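Local atomic coordinates of DUF5037 domain-containing protein (Ruminococcus gnavus, PDB entry 4GL6), a protein that is of unknown function but belongs to the DUF5037 family and folds as a single chain of helices and two beta sheets. Residues Glu23-Asn28 and Thr43-Asn48; Glu191-Ile196 and Ser204-Ile209. All blocks are in the same frame, centred on the assembly; numbering follows the deposited sequence.

Contact 1. Residues Glu23-Asn28 and Thr43-Asn48; sequences EVLSWN and TCISKN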
loop_
_atom_site.group_PDB
_atom_site.type_symbol
_atom_site.label_atom_id
_atom_site.label_comp_id
_atom_site.label_asym_id
_atom_site.label_seq_id
_atom_site.Cartn_x
_atom_site.Cartn_y
_atom_site.Cartn_z
ATOM N N GLU A 23 -9.904 -8.354 -11.638
ATOM C CA GLU A 23 -10.628 -9.363 -10.875
ATOM C C GLU A 23 -10.950 -8.752 -9.507
ATOM O O GLU A 23 -10.103 -8.095 -8.909
ATOM C CB GLU A 23 -9.774 -10.640 -10.731
ATOM C CG GLU A 23 -10.474 -11.822 -10.053
ATOM C CD GLU A 23 -9.628 -13.096 -9.967
ATOM O OE1 GLU A 23 -8.458 -13.109 -10.408
ATOM O OE2 GLU A 23 -10.142 -14.106 -9.443
ATOM N N VAL A 24 -12.188 -8.921 -9.055
ATOM C CA VAL A 24 -12.606 -8.519 -7.720
ATOM C C VAL A 24 -12.368 -9.777 -6.904
ATOM O O VAL A 24 -13.053 -10.766 -7.104
ATOM C CB VAL A 24 -14.091 -8.087 -7.657
ATOM C CG1 VAL A 24 -14.555 -7.973 -6.208
ATOM C CG2 VAL A 24 -14.299 -6.768 -8.401
ATOM N N LEU A 25 -11.379 -9.754 -6.015
ATOM C CA LEU A 25 -11.072 -10.918 -5.155
ATOM C C LEU A 25 -12.167 -11.145 -4.121
ATOM O O LEU A 25 -12.513 -12.276 -3.826
ATOM C CB LEU A 25 -9.706 -10.769 -4.473
ATOM C CG LEU A 25 -8.495 -10.670 -5.412
ATOM C CD1 LEU A 25 -7.236 -10.420 -4.605
ATOM C CD2 LEU A 25 -8.331 -11.912 -6.291
ATOM N N SER A 26 -12.701 -10.064 -3.572
ATOM C CA SER A 26 -13.797 -10.123 -2.589
ATOM C C SER A 26 -14.386 -8.735 -2.377
ATOM O O SER A 26 -13.806 -7.711 -2.789
ATOM C CB SER A 26 -13.311 -10.636 -1.235
ATOM O OG SER A 26 -12.334 -9.767 -0.676
ATOM N N TRP A 27 -15.548 -8.711 -1.747
ATOM C CA TRP A 27 -16.164 -7.451 -1.397
ATOM C C TRP A 27 -16.975 -7.550 -0.165
ATOM O O TRP A 27 -17.526 -8.596 0.173
ATOM C CB TRP A 27 -16.919 -6.791 -2.550
ATOM C CG TRP A 27 -18.101 -7.517 -3.094
ATOM C CD1 TRP A 27 -18.158 -8.286 -4.244
ATOM C CD2 TRP A 27 -19.462 -7.514 -2.570
ATOM N NE1 TRP A 27 -19.417 -8.756 -4.451
ATOM C CE2 TRP A 27 -20.247 -8.342 -3.485
ATOM C CE3 TRP A 27 -20.089 -6.946 -1.468
ATOM C CZ2 TRP A 27 -21.597 -8.578 -3.290
ATOM C CZ3 TRP A 27 -21.454 -7.189 -1.278
ATOM C CH2 TRP A 27 -22.190 -7.987 -2.172
ATOM N N ASN A 28 -17.108 -6.389 0.441
ATOM C CA ASN A 28 -17.644 -6.209 1.745
ATOM C C ASN A 28 -18.698 -5.077 1.729
ATOM O O ASN A 28 -18.486 -4.060 1.070
ATOM C CB ASN A 28 -16.391 -5.859 2.565
ATOM C CG ASN A 28 -16.678 -5.549 3.982
ATOM O OD1 ASN A 28 -17.627 -6.079 4.588
ATOM N ND2 ASN A 28 -15.851 -4.686 4.544
ATOM N N THR A 43 -12.128 -5.452 -2.800
ATOM C CA THR A 43 -10.684 -5.703 -2.926
ATOM C C THR A 43 -10.458 -6.211 -4.348
ATOM O O THR A 43 -10.914 -7.303 -4.697
ATOM C CB THR A 43 -10.201 -6.726 -1.898
ATOM O OG1 THR A 43 -10.331 -6.129 -0.611
ATOM C CG2 THR A 43 -8.747 -7.121 -2.129
ATOM N N CYS A 44 -9.741 -5.422 -5.142
ATOM C CA CYS A 44 -9.532 -5.692 -6.567
ATOM C C CYS A 44 -8.061 -5.881 -6.944
ATOM O O CYS A 44 -7.182 -5.404 -6.241
ATOM C CB CYS A 44 -10.084 -4.495 -7.378
ATOM S SG CYS A 44 -11.754 -3.893 -6.954
ATOM N N ILE A 45 -7.809 -6.580 -8.052
ATOM C CA ILE A 45 -6.464 -6.698 -8.655
ATOM C C ILE A 45 -6.579 -6.519 -10.167
ATOM O O ILE A 45 -7.657 -6.735 -10.737
ATOM C CB ILE A 45 -5.771 -8.056 -8.367
ATOM C CG1 ILE A 45 -6.598 -9.253 -8.874
ATOM C CG2 ILE A 45 -5.524 -8.212 -6.873
ATOM C CD1 ILE A 45 -5.868 -10.579 -8.810
ATOM N N SER A 46 -5.492 -6.077 -10.797
ATOM C CA SER A 46 -5.401 -6.057 -12.257
ATOM C C SER A 46 -4.688 -7.380 -12.560
ATOM O O SER A 46 -3.795 -7.782 -11.798
ATOM C CB SER A 46 -4.621 -4.845 -12.791
ATOM O OG SER A 46 -3.221 -4.953 -12.602
ATOM N N LYS A 47 -5.084 -8.068 -13.637
ATOM C CA LYS A 47 -4.443 -9.345 -14.005
ATOM C C LYS A 47 -2.940 -9.148 -14.225
ATOM O O LYS A 47 -2.170 -10.043 -13.925
ATOM C CB LYS A 47 -5.100 -9.992 -15.239
ATOM C CG LYS A 47 -6.530 -10.521 -15.060
ATOM C CD LYS A 47 -6.652 -11.710 -14.113
ATOM C CE LYS A 47 -8.057 -12.302 -14.183
ATOM N NZ LYS A 47 -8.268 -13.400 -13.203
ATOM N N ASN A 48 -2.543 -7.971 -14.716
ATOM C CA ASN A 48 -1.125 -7.630 -14.907
ATOM C C ASN A 48 -0.319 -7.377 -13.647
ATOM O O ASN A 48 0.893 -7.389 -13.728
ATOM C CB ASN A 48 -0.970 -6.417 -15.830
ATOM C CG ASN A 48 -1.504 -6.676 -17.213
ATOM O OD1 ASN A 48 -1.569 -7.822 -17.672
ATOM N ND2 ASN A 48 -1.899 -5.606 -17.892
#
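Glu23, Leu25 and Ser26 pair with Ile45 and Thr43 in the beta hairpin formed by strands 22-28 and 40-46, whose paired segments run antiparallel at 160°. Glu23 and Ile45 are a hydrogen-bonded pair: Glu23 N donates to Ile45 O at 2.9 Å, and Ile45 N donates back to Glu23 O. Next to them, Val24 and Cys44 form a non-hydrogen-bonded pair on the other face, with Val24 CG2 lying 4.1 Å from Cys44 SG. Helix 6-18 covers this face, its Ser7 and Ile10 touching Val24.

The register then slips by one residue. Leu25 takes a near-helical backbone conformation, and both it and Ser26 sit opposite Thr43, which makes a classic beta bulge. Thr43 O receives Leu25 N at 2.8 Å and, more weakly, Ser26 N at 3.5 Å; Thr43 N answers with a 2.8 Å bond to Ser26 O, restoring regular pairing.

At the bulge Leu25 crosses Ile45 at about a right angle, CD1 meeting Ile45 CG2 at 3.6 Å and CD2 meeting Ile45 CD1 at 3.8 Å. With CG1 between the backbone N and the carbonyl carbon (chi1 58°), Ile45 CG2 lies beside the backbone N, and the two branches meet different methyls of Leu25. Ile45 CG1 also rests against Glu23 CB.

Beyond the strand end, Lys47 folds back at its second torsion and brings NZ to Glu23 OE1 at 2.8 Å, a salt bridge in which NZ comes from above the carboxylate, 63° out of its plane. An alanine in place of Glu23 would probably leave the Lys47 ammonium without this carboxylate mate and freer to swing. Pro53 packs on Thr43 and Ile45.

Contact 2. Residues Glu191-Ile196 and Ser204-Ile209; sequences EKILEI and SNFEDI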
loop_
_atom_site.group_PDB
_atom_site.type_symbol
_atom_site.label_atom_id
_atom_site.label_comp_id
_atom_site.label_asym_id
_atom_site.label_seq_id
_atom_site.Cartn_x
_atom_site.Cartn_y
_atom_site.Cartn_z
ATOM N N GLU A 191 2.635 -13.813 3.333
ATOM C CA GLU A 191 2.578 -13.536 1.875
ATOM C C GLU A 191 1.253 -13.972 1.281
ATOM O O GLU A 191 0.642 -13.218 0.550
ATOM C CB GLU A 191 3.745 -14.263 1.179
ATOM C CG GLU A 191 4.033 -14.013 -0.305
ATOM C CD GLU A 191 5.044 -15.027 -0.861
ATOM O OE1 GLU A 191 4.857 -16.264 -0.675
ATOM O OE2 GLU A 191 6.044 -14.600 -1.481
ATOM N N LYS A 192 0.790 -15.173 1.629
ATOM C CA LYS A 192 -0.490 -15.700 1.117
ATOM C C LYS A 192 -1.696 -14.814 1.468
ATOM O O LYS A 192 -2.648 -14.745 0.698
ATOM C CB LYS A 192 -0.741 -17.140 1.583
ATOM C CG LYS A 192 0.326 -18.182 1.223
ATOM C CD LYS A 192 0.774 -18.301 -0.234
ATOM C CE LYS A 192 2.052 -19.133 -0.298
ATOM N NZ LYS A 192 2.519 -19.494 -1.663
ATOM N N ILE A 193 -1.637 -14.117 2.604
ATOM C CA ILE A 193 -2.704 -13.194 3.053
ATOM C C ILE A 193 -2.580 -11.830 2.360
ATOM O O ILE A 193 -3.574 -11.281 1.887
ATOM C CB ILE A 193 -2.693 -13.041 4.584
ATOM C CG1 ILE A 193 -2.960 -14.408 5.262
ATOM C CG2 ILE A 193 -3.746 -12.026 5.013
ATOM C CD1 ILE A 193 -2.747 -14.443 6.766
ATOM N N LEU A 194 -1.360 -11.295 2.313
ATOM C CA LEU A 194 -1.051 -10.019 1.635
ATOM C C LEU A 194 -1.436 -9.991 0.155
ATOM O O LEU A 194 -1.758 -8.933 -0.367
ATOM C CB LEU A 194 0.440 -9.652 1.798
ATOM C CG LEU A 194 0.935 -9.279 3.206
ATOM C CD1 LEU A 194 2.440 -9.478 3.361
ATOM C CD2 LEU A 194 0.544 -7.863 3.580
ATOM N N GLU A 195 -1.391 -11.145 -0.509
ATOM C CA GLU A 195 -1.779 -11.258 -1.919
ATOM C C GLU A 195 -3.272 -11.018 -2.199
ATOM O O GLU A 195 -3.619 -10.680 -3.333
ATOM C CB GLU A 195 -1.369 -12.632 -2.500
ATOM C CG GLU A 195 0.127 -12.803 -2.748
ATOM C CD GLU A 195 0.533 -14.221 -3.146
ATOM O OE1 GLU A 195 -0.336 -15.076 -3.453
ATOM O OE2 GLU A 195 1.756 -14.462 -3.186
ATOM N N ILE A 196 -4.131 -11.196 -1.190
ATOM C CA ILE A 196 -5.589 -11.081 -1.352
ATOM C C ILE A 196 -6.313 -10.040 -0.476
ATOM O O ILE A 196 -7.540 -9.980 -0.504
ATOM C CB ILE A 196 -6.261 -12.479 -1.190
ATOM C CG1 ILE A 196 -6.175 -12.992 0.275
ATOM C CG2 ILE A 196 -5.665 -13.461 -2.207
ATOM C CD1 ILE A 196 -7.124 -14.125 0.597
ATOM N N SER A 204 -7.286 -10.749 11.626
ATOM C CA SER A 204 -6.691 -11.064 12.931
ATOM C C SER A 204 -5.575 -12.113 12.855
ATOM O O SER A 204 -4.570 -11.970 13.563
ATOM C CB SER A 204 -7.754 -11.422 13.994
ATOM O OG SER A 204 -8.602 -12.479 13.591
ATOM N N ASN A 205 -5.730 -13.133 12.003
ATOM C CA ASN A 205 -4.677 -14.185 11.859
ATOM C C ASN A 205 -3.358 -13.636 11.308
ATOM O O ASN A 205 -2.296 -14.124 11.688
ATOM C CB ASN A 205 -5.125 -15.408 11.040
ATOM C CG ASN A 205 -5.524 -15.050 9.610
ATOM O OD1 ASN A 205 -6.016 -13.929 9.328
ATOM N ND2 ASN A 205 -5.307 -16.001 8.689
ATOM N N PHE A 206 -3.440 -12.633 10.430
ATOM C CA PHE A 206 -2.253 -11.929 9.948
ATOM C C PHE A 206 -1.537 -11.246 11.121
ATOM O O PHE A 206 -0.317 -11.351 11.243
ATOM C CB PHE A 206 -2.615 -10.866 8.888
ATOM C CG PHE A 206 -1.425 -10.147 8.331
ATOM C CD1 PHE A 206 -0.709 -10.696 7.283
ATOM C CD2 PHE A 206 -1.001 -8.937 8.857
ATOM C CE1 PHE A 206 0.401 -10.048 6.747
ATOM C CE2 PHE A 206 0.114 -8.281 8.328
ATOM C CZ PHE A 206 0.818 -8.841 7.270
ATOM N N GLU A 207 -2.312 -10.543 11.962
ATOM C CA GLU A 207 -1.790 -9.816 13.130
ATOM C C GLU A 207 -1.117 -10.813 14.066
ATOM O O GLU A 207 -0.032 -10.522 14.571
ATOM C CB GLU A 207 -2.884 -8.976 13.850
ATOM C CG GLU A 207 -3.635 -7.917 13.002
ATOM C CD GLU A 207 -2.777 -6.883 12.284
ATOM O OE1 GLU A 207 -1.716 -6.468 12.798
ATOM O OE2 GLU A 207 -3.196 -6.448 11.185
ATOM N N ASP A 208 -1.718 -12.000 14.216
ATOM C CA ASP A 208 -1.152 -13.081 15.022
ATOM C C ASP A 208 0.191 -13.602 14.468
ATOM O O ASP A 208 1.071 -13.961 15.261
ATOM C CB ASP A 208 -2.126 -14.274 15.178
ATOM C CG ASP A 208 -3.422 -13.922 15.946
ATOM O OD1 ASP A 208 -3.509 -12.860 16.611
ATOM O OD2 ASP A 208 -4.371 -14.740 15.873
ATOM N N ILE A 209 0.348 -13.660 13.139
ATOM C CA ILE A 209 1.606 -14.137 12.535
ATOM C C ILE A 209 2.734 -13.139 12.754
ATOM O O ILE A 209 3.836 -13.534 13.111
ATOM C CB ILE A 209 1.478 -14.379 11.027
ATOM C CG1 ILE A 209 0.549 -15.547 10.743
ATOM C CG2 ILE A 209 2.847 -14.667 10.415
ATOM C CD1 ILE A 209 -0.021 -15.517 9.345
#
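Ile193 and Leu194 of helix 184-194 pack on Phe206 and Ile209 of helix 204-210 in a small helix-helix interface whose two members follow one another in the chain across a short loop. No hydrogen bond joins the segments.

One group of contacts is aliphatic on aromatic. Phe206 swings its ring out with CG opposite the backbone N (chi1 -178°), which brings CD1 to Ile193 and CE1 and CZ to Leu194. Ile193 CG2 meets Phe206 CD1 at 4.0 Å, approaching the ring at a slant. Leu194 lies nearly square to the phenylalanine side chain, with its CG 3.7 Å from Phe206 CE1 and its CD2 3.8 Å from Phe206 CZ. Phe206 also makes an edge-to-face pair with Tyr145, and Leu194 reaches on to Tyr100 and Gln102 of strand 99-104, so this end of the interface is buried.

Purely aliphatic contact comes from Ile193 and Ile209, whose CD1 methyls meet tip to tip at 3.9 Å. At the exposed margin, an apolar group meets a polar one: Asn205 brings its amide to the same methyl from the opposite direction, ND2 standing 3.6 Å from Ile193 CD1.

How the contacts relate
Contact 1 closes before contact 2 opens, so the two lie in series along the chain, with their centres about 17 Å apart. Contact 1 builds the edge of the antiparallel sheet 22-28, 40-46, 54-59 and 69-70. Contact 2 pairs two helices, which come after strand 175-182 and before strand 215-220 of the mixed sheet. They nevertheless touch: the 191-196 segment meets the hairpin around Leu25 and Thr43, where Thr43 CG2 comes within 3.5 Å of Ile196 O and Leu25 CD1 packs 3.7 Å from Ile196 CA. Two parts of the chain far apart in sequence, the early hairpin and the later helix pair, thus pack against each other.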